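Local coordinates for ginlfy protein (Ginkgo biloba, PDB 4UDE) that probably acts as a DNA-binding transcription activator of the FLO/LFY family, represented here by its SAM domain, which mediates oligomerisation, at residues E7-S10 and L11-L14; N36-V39 and N40-E43; I50-L53 and V54-R58; V59-L62 and V63-Y67; G68-S71 and A72-E76. One frame throughout, in Å; residues are numbered along the deposited sequence.

Contact 1 (E7-S10 and L11-L14)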
loop_
_atom_site.group_PDB
_atom_site.type_symbol
_atom_site.label_atom_id
_atom_site.label_comp_id
_atom_site.label_asym_id
_atom_site.label_seq_id
_atom_site.Cartn_x
_atom_site.Cartn_y
_atom_site.Cartn_z
ATOM N N GLU A 7 -7.012 -10.360 -0.878
ATOM C CA GLU A 7 -6.518 -9.008 -0.578
ATOM C C GLU A 7 -5.006 -8.953 -0.493
ATOM O O GLU A 7 -4.405 -8.023 -1.024
ATOM C CB GLU A 7 -7.165 -8.419 0.687
ATOM C CG GLU A 7 -8.665 -8.168 0.606
ATOM C CD GLU A 7 -9.275 -7.827 -0.748
ATOM O OE1 GLU A 7 -8.873 -6.804 -1.349
ATOM O OE2 GLU A 7 -10.172 -8.580 -1.196
ATOM N N LEU A 8 -4.387 -9.973 0.115
ATOM C CA LEU A 8 -2.937 -10.017 0.226
ATOM C C LEU A 8 -2.294 -10.117 -1.160
ATOM O O LEU A 8 -1.345 -9.372 -1.432
ATOM C CB LEU A 8 -2.459 -11.122 1.196
ATOM C CG LEU A 8 -0.946 -11.344 1.301
ATOM C CD1 LEU A 8 -0.243 -10.155 1.940
ATOM C CD2 LEU A 8 -0.641 -12.598 2.085
ATOM N N SER A 9 -2.860 -10.968 -2.047
ATOM C CA SER A 9 -2.385 -11.123 -3.419
ATOM C C SER A 9 -2.504 -9.790 -4.148
ATOM O O SER A 9 -1.562 -9.391 -4.812
ATOM C CB SER A 9 -3.180 -12.193 -4.163
ATOM O OG SER A 9 -2.753 -13.491 -3.799
ATOM N N SER A 10 -3.651 -9.103 -4.002
ATOM C CA SER A 10 -3.898 -7.782 -4.598
ATOM C C SER A 10 -2.825 -6.790 -4.187
ATOM O O SER A 10 -2.278 -6.133 -5.056
ATOM C CB SER A 10 -5.264 -7.244 -4.187
ATOM O OG SER A 10 -6.269 -7.978 -4.850
ATOM N N LEU A 11 -2.511 -6.704 -2.885
ATOM C CA LEU A 11 -1.492 -5.779 -2.394
ATOM C C LEU A 11 -0.079 -6.170 -2.842
ATOM O O LEU A 11 0.710 -5.282 -3.185
ATOM C CB LEU A 11 -1.582 -5.555 -0.866
ATOM C CG LEU A 11 -2.895 -4.931 -0.295
ATOM C CD1 LEU A 11 -2.705 -4.546 1.168
ATOM C CD2 LEU A 11 -3.320 -3.686 -1.044
ATOM N N GLU A 12 0.230 -7.497 -2.870
ATOM C CA GLU A 12 1.524 -8.023 -3.338
ATOM C C GLU A 12 1.754 -7.545 -4.755
ATOM O O GLU A 12 2.847 -7.084 -5.059
ATOM C CB GLU A 12 1.546 -9.560 -3.329
ATOM C CG GLU A 12 1.948 -10.179 -2.006
ATOM C CD GLU A 12 1.829 -11.692 -1.909
ATOM O OE1 GLU A 12 1.489 -12.348 -2.921
ATOM O OE2 GLU A 12 2.057 -12.223 -0.800
ATOM N N GLU A 13 0.714 -7.646 -5.618
ATOM C CA GLU A 13 0.767 -7.193 -7.004
ATOM C C GLU A 13 0.996 -5.696 -7.119
ATOM O O GLU A 13 1.771 -5.279 -7.974
ATOM C CB GLU A 13 -0.500 -7.604 -7.773
ATOM C CG GLU A 13 -0.531 -9.085 -8.112
ATOM C CD GLU A 13 0.679 -9.582 -8.880
ATOM O OE1 GLU A 13 0.941 -9.065 -9.993
ATOM O OE2 GLU A 13 1.382 -10.472 -8.347
ATOM N N LEU A 14 0.311 -4.886 -6.292
ATOM C CA LEU A 14 0.488 -3.434 -6.316
ATOM C C LEU A 14 1.914 -3.001 -5.897
ATOM O O LEU A 14 2.528 -2.137 -6.528
ATOM C CB LEU A 14 -0.551 -2.738 -5.403
ATOM C CG LEU A 14 -0.430 -1.192 -5.228
ATOM C CD1 LEU A 14 -0.709 -0.449 -6.524
ATOM C CD2 LEU A 14 -1.342 -0.699 -4.145
HETATM O O HOH W 1 -0.015 -11.997 -5.759
#
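L11 N, E12 N, E13 N and L14 N each donate to the carbonyl oxygen four residues earlier, on E7, L8, S9 and S10, with N-H...O angles between 154° and 162°, which makes E7-S10 and L11-L14 two successive turns of regular alpha helix. The shortest of these bonds, E12 N to L8 O, is 2.8 Å long. On the same flank the side chains of L8 and E12 meet as an i, i+4 pair. E12 CG sits beside its own backbone N (chi1 -87°), and the extended chain therefore runs back over the preceding turn, with E12 CG 3.4 Å from L8 O. At its end the two carboxylate oxygens do different work. OE2 lies against the branch of the leucine, 3.8 Å from L8 CG, so an apolar fork meets one oxygen of a charged group. OE1 accepts a hydrogen bond from a water at 3.2 Å that also donates to S9 O; more acceptors crowd this water than it has protons, and the bridge is best taken as a shared one. With an alanine here, the water would probably lose its carboxylate partner and the branch of L8 would be left uncovered on this flank. S10 OG bonds back to K6 O within the helix, and E13 OE2 forms a salt bridge with R16, just past its end. Toward the neighbouring helices, L8 packs on Y22 and L25 and L11 on M28 and V29 of helix 22-30, while L11 and L14 both press on V35 and L38 of helix 35-39.

Contact 2 (N36-V39 and N40-E43)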
loop_
_atom_site.group_PDB
_atom_site.type_symbol
_atom_site.label_atom_id
_atom_site.label_comp_id
_atom_site.label_asym_id
_atom_site.label_seq_id
_atom_site.Cartn_x
_atom_site.Cartn_y
_atom_site.Cartn_z
ATOM N N ASN A 36 -8.071 -0.251 -4.533
ATOM C CA ASN A 36 -9.031 0.806 -4.893
ATOM C C ASN A 36 -9.071 1.940 -3.878
ATOM O O ASN A 36 -9.100 3.107 -4.265
ATOM C CB ASN A 36 -10.423 0.236 -5.136
ATOM C CG ASN A 36 -10.599 -0.283 -6.535
ATOM O OD1 ASN A 36 -9.643 -0.487 -7.253
ATOM N ND2 ASN A 36 -11.826 -0.413 -6.992
ATOM N N THR A 37 -9.003 1.603 -2.598
ATOM C CA THR A 37 -8.965 2.590 -1.527
ATOM C C THR A 37 -7.698 3.435 -1.632
ATOM O O THR A 37 -7.802 4.652 -1.653
ATOM C CB THR A 37 -9.100 1.905 -0.172
ATOM O OG1 THR A 37 -10.398 1.330 -0.089
ATOM C CG2 THR A 37 -8.849 2.858 0.999
ATOM N N LEU A 38 -6.523 2.783 -1.705
ATOM C CA LEU A 38 -5.209 3.437 -1.800
ATOM C C LEU A 38 -5.074 4.375 -3.007
ATOM O O LEU A 38 -4.612 5.500 -2.830
ATOM C CB LEU A 38 -4.064 2.406 -1.763
ATOM C CG LEU A 38 -3.947 1.578 -0.471
ATOM C CD1 LEU A 38 -3.171 0.279 -0.728
ATOM C CD2 LEU A 38 -3.308 2.397 0.686
ATOM N N VAL A 39 -5.553 3.966 -4.196
ATOM C CA VAL A 39 -5.467 4.823 -5.404
ATOM C C VAL A 39 -6.383 6.066 -5.370
ATOM O O VAL A 39 -6.208 6.997 -6.167
ATOM C CB VAL A 39 -5.490 4.074 -6.764
ATOM C CG1 VAL A 39 -4.491 2.912 -6.766
ATOM C CG2 VAL A 39 -6.894 3.596 -7.136
ATOM N N ASN A 40 -7.331 6.091 -4.430
ATOM C CA ASN A 40 -8.231 7.221 -4.299
ATOM C C ASN A 40 -7.902 8.089 -3.099
ATOM O O ASN A 40 -8.637 9.040 -2.814
ATOM C CB ASN A 40 -9.679 6.731 -4.287
ATOM C CG ASN A 40 -10.199 6.506 -5.669
ATOM O OD1 ASN A 40 -10.523 7.451 -6.381
ATOM N ND2 ASN A 40 -10.140 5.277 -6.121
ATOM N N MET A 41 -6.792 7.761 -2.385
ATOM C CA MET A 41 -6.353 8.524 -1.216
ATOM C C MET A 41 -5.399 9.623 -1.649
ATOM O O MET A 41 -4.720 9.474 -2.648
ATOM C CB MET A 41 -5.656 7.599 -0.194
ATOM C CG MET A 41 -6.636 6.829 0.663
ATOM S SD MET A 41 -5.895 5.437 1.575
ATOM C CE MET A 41 -4.731 6.290 2.625
ATOM N N THR A 42 -5.314 10.707 -0.885
ATOM C CA THR A 42 -4.380 11.774 -1.238
ATOM C C THR A 42 -2.975 11.402 -0.733
ATOM O O THR A 42 -2.832 10.492 0.095
ATOM C CB THR A 42 -4.831 13.121 -0.637
ATOM O OG1 THR A 42 -4.801 13.020 0.779
ATOM C CG2 THR A 42 -6.225 13.580 -1.126
ATOM N N GLU A 43 -1.951 12.137 -1.199
ATOM C CA GLU A 43 -0.558 11.979 -0.736
ATOM C C GLU A 43 -0.464 12.164 0.775
ATOM O O GLU A 43 0.266 11.420 1.440
ATOM C CB GLU A 43 0.346 13.017 -1.414
ATOM C CG GLU A 43 0.532 12.738 -2.895
ATOM C CD GLU A 43 1.818 12.024 -3.247
ATOM O OE1 GLU A 43 2.789 12.131 -2.464
ATOM O OE2 GLU A 43 1.879 11.432 -4.348
#
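The carboxamide of N40 meets N36 O almost exactly in its own plane, ND2 donating over 3.0 Å with an N-H...O angle of 173°. V39 CG2 stands well off that plane, on one side of it, 3.8 Å from N40 ND2. This is a helix-to-helix turn of the SAM domain: it follows the short helix 35-39 and leads to T42, the N-cap of helix 43-55. N40 CG lies anti to its carbonyl carbon (chi1 -83°), which swings the amide back along the helix so that its nitrogen can take the carbonyl of N36. The backbone N of N40 adds a weak bond to the same oxygen. Its better bond goes to T37 O at 3.2 Å, and M41 N likewise donates to L38 O; both are i+3 to i bonds, and in each the donor stands above the carbonyl plane instead of on a lone pair. M41 then folds inward, its CG 3.4 Å from T37 O, and joins L38 against L46 of helix 43-55 and F33. Its sulfur touches two side chains of the preceding turn: M41 SD is 4.0 Å from T37 CG2 and 4.1 Å from L38 CD2.

Contact 3 (I50-L53 and V54-R58)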
loop_
_atom_site.group_PDB
_atom_site.type_symbol
_atom_site.label_atom_id
_atom_site.label_comp_id
_atom_site.label_asym_id
_atom_site.label_seq_id
_atom_site.Cartn_x
_atom_site.Cartn_y
_atom_site.Cartn_z
ATOM N N ILE A 50 1.092 5.768 6.747
ATOM C CA ILE A 50 2.477 5.352 6.955
ATOM C C ILE A 50 2.899 5.609 8.425
ATOM O O ILE A 50 3.436 4.708 9.080
ATOM C CB ILE A 50 3.417 5.955 5.879
ATOM C CG1 ILE A 50 3.197 5.218 4.534
ATOM C CG2 ILE A 50 4.885 5.866 6.313
ATOM C CD1 ILE A 50 3.631 6.003 3.261
ATOM N N ARG A 51 2.528 6.783 8.953
ATOM C CA ARG A 51 2.760 7.178 10.341
ATOM C C ARG A 51 1.982 6.241 11.311
ATOM O O ARG A 51 2.525 5.833 12.339
ATOM C CB ARG A 51 2.318 8.638 10.522
ATOM C CG ARG A 51 3.055 9.394 11.612
ATOM C CD ARG A 51 2.584 10.849 11.723
ATOM N NE ARG A 51 2.745 11.610 10.473
ATOM C CZ ARG A 51 1.737 12.037 9.711
ATOM N NH1 ARG A 51 0.477 11.789 10.060
ATOM N NH2 ARG A 51 1.983 12.711 8.594
ATOM N N THR A 52 0.725 5.917 10.978
ATOM C CA THR A 52 -0.174 5.013 11.717
ATOM C C THR A 52 0.460 3.591 11.813
ATOM O O THR A 52 0.452 2.990 12.879
ATOM C CB THR A 52 -1.560 5.043 11.012
ATOM O OG1 THR A 52 -2.112 6.340 11.206
ATOM C CG2 THR A 52 -2.546 4.001 11.515
ATOM N N LEU A 53 1.000 3.069 10.698
ATOM C CA LEU A 53 1.662 1.767 10.675
ATOM C C LEU A 53 2.780 1.672 11.745
ATOM O O LEU A 53 2.841 0.693 12.491
ATOM C CB LEU A 53 2.231 1.493 9.277
ATOM C CG LEU A 53 1.266 0.954 8.232
ATOM C CD1 LEU A 53 1.837 1.140 6.815
ATOM C CD2 LEU A 53 0.997 -0.493 8.459
ATOM N N VAL A 54 3.636 2.705 11.825
ATOM C CA VAL A 54 4.775 2.784 12.754
ATOM C C VAL A 54 4.303 3.076 14.187
ATOM O O VAL A 54 4.659 2.341 15.096
ATOM C CB VAL A 54 5.825 3.855 12.293
ATOM C CG1 VAL A 54 6.946 4.023 13.324
ATOM C CG2 VAL A 54 6.398 3.541 10.912
ATOM N N ASP A 55 3.558 4.180 14.392
ATOM C CA ASP A 55 3.117 4.644 15.716
ATOM C C ASP A 55 2.095 3.769 16.431
ATOM O O ASP A 55 2.230 3.550 17.626
ATOM C CB ASP A 55 2.623 6.106 15.656
ATOM C CG ASP A 55 3.664 7.155 15.260
ATOM O OD1 ASP A 55 4.869 6.805 15.162
ATOM O OD2 ASP A 55 3.281 8.335 15.093
ATOM N N ILE A 56 1.058 3.310 15.730
ATOM C CA ILE A 56 -0.015 2.546 16.357
ATOM C C ILE A 56 0.152 1.047 16.192
ATOM O O ILE A 56 -0.030 0.293 17.155
ATOM C CB ILE A 56 -1.397 3.059 15.836
ATOM C CG1 ILE A 56 -1.558 4.579 16.113
ATOM C CG2 ILE A 56 -2.578 2.257 16.417
ATOM C CD1 ILE A 56 -2.476 5.266 15.175
ATOM N N TYR A 57 0.456 0.622 14.961
ATOM C CA TYR A 57 0.538 -0.776 14.571
ATOM C C TYR A 57 1.906 -1.402 14.778
ATOM O O TYR A 57 2.065 -2.628 14.714
ATOM C CB TYR A 57 -0.090 -0.979 13.180
ATOM C CG TYR A 57 -1.577 -0.687 13.217
ATOM C CD1 TYR A 57 -2.485 -1.654 13.642
ATOM C CD2 TYR A 57 -2.065 0.594 12.962
ATOM C CE1 TYR A 57 -3.852 -1.378 13.736
ATOM C CE2 TYR A 57 -3.432 0.892 13.084
ATOM C CZ TYR A 57 -4.320 -0.101 13.465
ATOM O OH TYR A 57 -5.672 0.160 13.574
ATOM N N ARG A 58 2.875 -0.545 15.120
ATOM C CA ARG A 58 4.255 -0.907 15.451
ATOM C C ARG A 58 4.938 -1.742 14.374
ATOM O O ARG A 58 5.764 -2.604 14.683
ATOM C CB ARG A 58 4.370 -1.526 16.873
ATOM C CG ARG A 58 3.612 -0.739 17.951
ATOM C CD ARG A 58 4.242 -0.862 19.321
ATOM N NE ARG A 58 4.883 0.401 19.660
ATOM C CZ ARG A 58 6.097 0.538 20.187
ATOM N NH1 ARG A 58 6.817 -0.532 20.506
ATOM N NH2 ARG A 58 6.583 1.743 20.437
#
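At the C-terminal part of helix 43-55, T52 O collects two backbone donors as the chain leaves the regular spiral. I56 N reaches it at 2.9 Å in the ordinary i+4 manner, tilted 27° from the carbonyl plane. Y57 N, one residue further on, reaches the same T52 O at 3.2 Å. An i+5 to i bond of this kind is that of a pi-turn. One residue earlier the i+4 pattern still holds, D55 N donating to R51 O at 2.8 Å. R58 then takes positive phi and redirects the SAM-domain chain toward the loop before helix 63-83, whose V59 makes a backbone hydrogen bond with L53. With chi1 at -68°, the hydroxyl of T52 stands beside the backbone N and the methyl opposite it; the hydroxyl can therefore bond to D48 O while CG2 faces the tyrosine. T52 CG2 comes in at the edge of the Y57 ring, in its plane, 3.6 Å from CE2. I56 CG2 sits over one face of that ring, 3.7 Å above it and offset toward the rim, and on its other branch I56 CD1 lies 3.9 Å from T52 CG2. R51 and D55 run side by side, yet the touch is between methylene and oxygen, R51 CG to D55 OD2 at 3.6 Å, because the guanidinium turns to a salt bridge with D48. Outward from the segment, Y57 packs on M31 and K27, while V54, still in the helix, packs on L61 and K66.

Contact 4 (V59-L62 and V63-Y67)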
loop_
_atom_site.group_PDB
_atom_site.type_symbol
_atom_site.label_atom_id
_atom_site.label_comp_id
_atom_site.label_asym_id
_atom_site.label_seq_id
_atom_site.Cartn_x
_atom_site.Cartn_y
_atom_site.Cartn_z
ATOM N N VAL A 59 4.633 -1.444 13.098
ATOM C CA VAL A 59 5.290 -2.150 12.008
ATOM C C VAL A 59 6.681 -1.542 11.789
ATOM O O VAL A 59 6.856 -0.330 11.907
ATOM C CB VAL A 59 4.444 -2.367 10.698
ATOM C CG1 VAL A 59 2.953 -2.409 10.983
ATOM C CG2 VAL A 59 4.743 -1.337 9.633
ATOM N N ASP A 60 7.675 -2.385 11.570
ATOM C CA ASP A 60 9.015 -1.879 11.302
ATOM C C ASP A 60 9.112 -1.575 9.799
ATOM O O ASP A 60 8.994 -2.490 8.968
ATOM C CB ASP A 60 10.085 -2.895 11.730
ATOM C CG ASP A 60 11.508 -2.419 11.499
ATOM O OD1 ASP A 60 11.821 -1.254 11.872
ATOM O OD2 ASP A 60 12.312 -3.208 10.961
ATOM N N LEU A 61 9.236 -0.296 9.458
ATOM C CA LEU A 61 9.360 0.125 8.059
ATOM C C LEU A 61 10.764 0.625 7.775
ATOM O O LEU A 61 11.234 1.537 8.455
ATOM C CB LEU A 61 8.372 1.251 7.704
ATOM C CG LEU A 61 6.889 0.933 7.751
ATOM C CD1 LEU A 61 6.070 2.187 7.508
ATOM C CD2 LEU A 61 6.529 -0.122 6.748
ATOM N N LEU A 62 11.413 0.070 6.730
ATOM C CA LEU A 62 12.713 0.555 6.246
ATOM C C LEU A 62 12.426 1.902 5.589
ATOM O O LEU A 62 11.260 2.192 5.290
ATOM C CB LEU A 62 13.332 -0.432 5.226
ATOM C CG LEU A 62 13.528 -1.886 5.691
ATOM C CD1 LEU A 62 13.986 -2.770 4.554
ATOM C CD2 LEU A 62 14.519 -1.994 6.849
ATOM N N VAL A 63 13.450 2.741 5.404
ATOM C CA VAL A 63 13.302 4.073 4.779
ATOM C C VAL A 63 12.746 3.960 3.345
ATOM O O VAL A 63 11.788 4.661 3.018
ATOM C CB VAL A 63 14.619 4.907 4.861
ATOM C CG1 VAL A 63 14.450 6.301 4.259
ATOM C CG2 VAL A 63 15.094 5.019 6.305
ATOM N N GLY A 64 13.315 3.045 2.544
ATOM C CA GLY A 64 12.919 2.793 1.152
ATOM C C GLY A 64 11.535 2.187 0.985
ATOM O O GLY A 64 10.906 2.332 -0.071
ATOM N N GLU A 65 11.068 1.471 2.025
ATOM C CA GLU A 65 9.724 0.881 2.138
ATOM C C GLU A 65 8.667 2.018 2.271
ATOM O O GLU A 65 7.613 1.953 1.628
ATOM C CB GLU A 65 9.710 -0.023 3.372
ATOM C CG GLU A 65 8.519 -0.926 3.485
ATOM C CD GLU A 65 8.689 -2.084 4.447
ATOM O OE1 GLU A 65 9.553 -2.036 5.357
ATOM O OE2 GLU A 65 7.913 -3.049 4.287
ATOM N N LYS A 66 8.973 3.080 3.060
ATOM C CA LYS A 66 8.084 4.250 3.215
ATOM C C LYS A 66 7.949 4.976 1.868
ATOM O O LYS A 66 6.838 5.312 1.457
ATOM C CB LYS A 66 8.605 5.238 4.292
ATOM C CG LYS A 66 8.479 4.714 5.729
ATOM C CD LYS A 66 8.929 5.732 6.767
ATOM C CE LYS A 66 8.866 5.148 8.157
ATOM N NZ LYS A 66 9.376 6.090 9.187
ATOM N N TYR A 67 9.086 5.187 1.176
ATOM C CA TYR A 67 9.109 5.788 -0.158
ATOM C C TYR A 67 8.446 4.866 -1.207
ATOM O O TYR A 67 7.759 5.367 -2.095
ATOM C CB TYR A 67 10.550 6.164 -0.571
ATOM C CG TYR A 67 11.030 7.422 0.111
ATOM C CD1 TYR A 67 10.574 8.677 -0.296
ATOM C CD2 TYR A 67 11.895 7.361 1.197
ATOM C CE1 TYR A 67 10.975 9.839 0.362
ATOM C CE2 TYR A 67 12.316 8.518 1.854
ATOM C CZ TYR A 67 11.866 9.758 1.421
ATOM O OH TYR A 67 12.286 10.903 2.057
HETATM O O HOH W 2 10.084 3.500 11.031
#
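L62 and E65 are joined first by a hydrogen bond: the backbone N of L62 donates to E65 OE1 over 3.1 Å at 163°, OE1 accepting through its anti lone pair. Two weak backbone bonds run the other way, from E65 N and K66 N to L62 O, the latter 3.3 Å long. A water makes a third, looser link, donating weakly to L61 O and accepting weakly from K66 NZ. L62 is the N-cap of helix 63-83 and E65 its third helical residue, so the first bond corresponds to the N3-to-N-cap half of a capping box, though no full box forms, since leucine offers no side-chain acceptor. This helix is the long C-terminal one of the SAM domain. A chi1 of -168° swings E65 CG away from its own N, and the extended chain carries the buried carboxylate back to the amide of the N-cap. Two partners from helix 22-30 and the loop before it complete the site: OE1 also forms a salt bridge with R21, and OE2 a hydrogen bond with T24 OG1. Shortened to alanine, this residue would probably leave the amide of L62 without its acceptor and R21 without this salt-bridge partner. Apolar contacts centre on L61, whose two methyls divide between neighbours that it crosses at about a right angle. L61 CD2 lies 3.7 Å from E65 CD, and L61 CD1 lies 3.9 Å from K66 CG on the extended lysine chain. The same leucine packs on I50 and V54 of helix 43-55.

Contact 5 (G68-S71 and A72-E76)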
loop_
_atom_site.group_PDB
_atom_site.type_symbol
_atom_site.label_atom_id
_atom_site.label_comp_id
_atom_site.label_asym_id
_atom_site.label_seq_id
_atom_site.Cartn_x
_atom_site.Cartn_y
_atom_site.Cartn_z
ATOM N N GLY A 68 8.625 3.552 -1.055
ATOM C CA GLY A 68 8.047 2.507 -1.912
ATOM C C GLY A 68 6.529 2.450 -1.935
ATOM O O GLY A 68 5.933 2.260 -3.000
ATOM N N ILE A 69 5.875 2.605 -0.770
ATOM C CA ILE A 69 4.394 2.597 -0.692
ATOM C C ILE A 69 3.851 3.745 -1.506
ATOM O O ILE A 69 2.950 3.548 -2.321
ATOM C CB ILE A 69 3.864 2.604 0.793
ATOM C CG1 ILE A 69 4.209 1.283 1.532
ATOM C CG2 ILE A 69 2.333 2.949 0.887
ATOM C CD1 ILE A 69 4.206 1.371 3.054
ATOM N N LYS A 70 4.438 4.938 -1.332
ATOM C CA LYS A 70 4.015 6.151 -2.054
ATOM C C LYS A 70 4.283 6.056 -3.555
ATOM O O LYS A 70 3.432 6.454 -4.339
ATOM C CB LYS A 70 4.715 7.396 -1.489
ATOM C CG LYS A 70 4.483 7.661 0.001
ATOM C CD LYS A 70 3.212 8.484 0.285
ATOM C CE LYS A 70 3.242 9.903 -0.255
ATOM N NZ LYS A 70 4.420 10.687 0.229
ATOM N N SER A 71 5.459 5.550 -3.953
ATOM C CA SER A 71 5.841 5.400 -5.366
ATOM C C SER A 71 4.947 4.402 -6.087
ATOM O O SER A 71 4.580 4.643 -7.243
ATOM C CB SER A 71 7.301 4.964 -5.478
ATOM O OG SER A 71 8.165 6.072 -5.280
ATOM N N ALA A 72 4.585 3.285 -5.399
ATOM C CA ALA A 72 3.722 2.248 -5.963
ATOM C C ALA A 72 2.329 2.812 -6.235
ATOM O O ALA A 72 1.794 2.571 -7.310
ATOM C CB ALA A 72 3.642 1.048 -5.023
ATOM N N VAL A 73 1.787 3.636 -5.307
ATOM C CA VAL A 73 0.467 4.278 -5.475
ATOM C C VAL A 73 0.529 5.357 -6.588
ATOM O O VAL A 73 -0.343 5.375 -7.452
ATOM C CB VAL A 73 -0.125 4.789 -4.131
ATOM C CG1 VAL A 73 -1.459 5.525 -4.341
ATOM C CG2 VAL A 73 -0.317 3.632 -3.154
ATOM N N ARG A 74 1.599 6.193 -6.616
ATOM C CA ARG A 74 1.774 7.206 -7.683
ATOM C C ARG A 74 1.782 6.574 -9.052
ATOM O O ARG A 74 1.150 7.101 -9.963
ATOM C CB ARG A 74 3.090 7.974 -7.531
ATOM C CG ARG A 74 3.066 8.998 -6.450
ATOM C CD ARG A 74 4.454 9.552 -6.260
ATOM N NE ARG A 74 4.477 10.466 -5.128
ATOM C CZ ARG A 74 5.586 10.919 -4.564
ATOM N NH1 ARG A 74 6.776 10.527 -5.008
ATOM N NH2 ARG A 74 5.519 11.760 -3.545
ATOM N N ALA A 75 2.549 5.476 -9.211
ATOM C CA ALA A 75 2.682 4.761 -10.486
ATOM C C ALA A 75 1.364 4.186 -10.907
ATOM O O ALA A 75 1.025 4.262 -12.092
ATOM C CB ALA A 75 3.715 3.648 -10.367
ATOM N N GLU A 76 0.605 3.610 -9.947
ATOM C CA GLU A 76 -0.701 3.031 -10.248
ATOM C C GLU A 76 -1.706 4.109 -10.657
ATOM O O GLU A 76 -2.450 3.890 -11.599
ATOM C CB GLU A 76 -1.197 2.124 -9.114
ATOM C CG GLU A 76 -2.529 1.402 -9.385
ATOM C CD GLU A 76 -2.665 0.479 -10.588
ATOM O OE1 GLU A 76 -1.644 0.114 -11.214
ATOM O OE2 GLU A 76 -3.816 0.113 -10.905
#
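A72 and V73 close tightly on G68 and I69, whereas K70 and R74 reach out from another flank of the same turns. Both segments belong to helix 63-83, the long C-terminal helix of the SAM domain, and four i+4 to i bonds hold them together, A72 N to G68 O at 2.9 Å among them. On the packed side the side chains sit close over carbonyls of the previous turn: A72 CB is 3.3 Å from G68 O and V73 CG2 is 3.4 Å from I69 O. I69 and A72 meet F15 of helix 2-15, and V73 meets L46 of helix 43-55. The polar flank is looser and, at R74, exposed. K70 curls through three successive bends, at chi2, chi3 and chi4, while R74 stretches from CG to NE; the two chains cross obliquely, and both cationic groups serve carboxylates of helix 43-55. K70 NZ forms a salt bridge with D47 and R74 NE one with E43, so acidic partners probably offset their like charges. At the root of the arginine the packing is close again, with R74 CG 3.3 Å from K70 O, while at its tip NH2 lies 4.1 Å from K70 NZ.

In the fold
From the N terminus the five contacts follow one another in series; being local, none nests in or crosses another. Contact 1 lies within helix 2-15 and packs against contact 2, the turn between helices 35-39 and 43-55. Contacts 3 and 4 together carry the chain from helix 43-55 to helix 63-83, their centres about 11 Å apart. Contact 5 continues along helix 63-83 and ties back to contact 1 through L14 and E76. It is joined to contact 2 by the salt bridge between E43 and R74 and by packing of V39 on E76. I50 of contact 3 meets both K66 and I69, bringing helix 43-55 against the last helix.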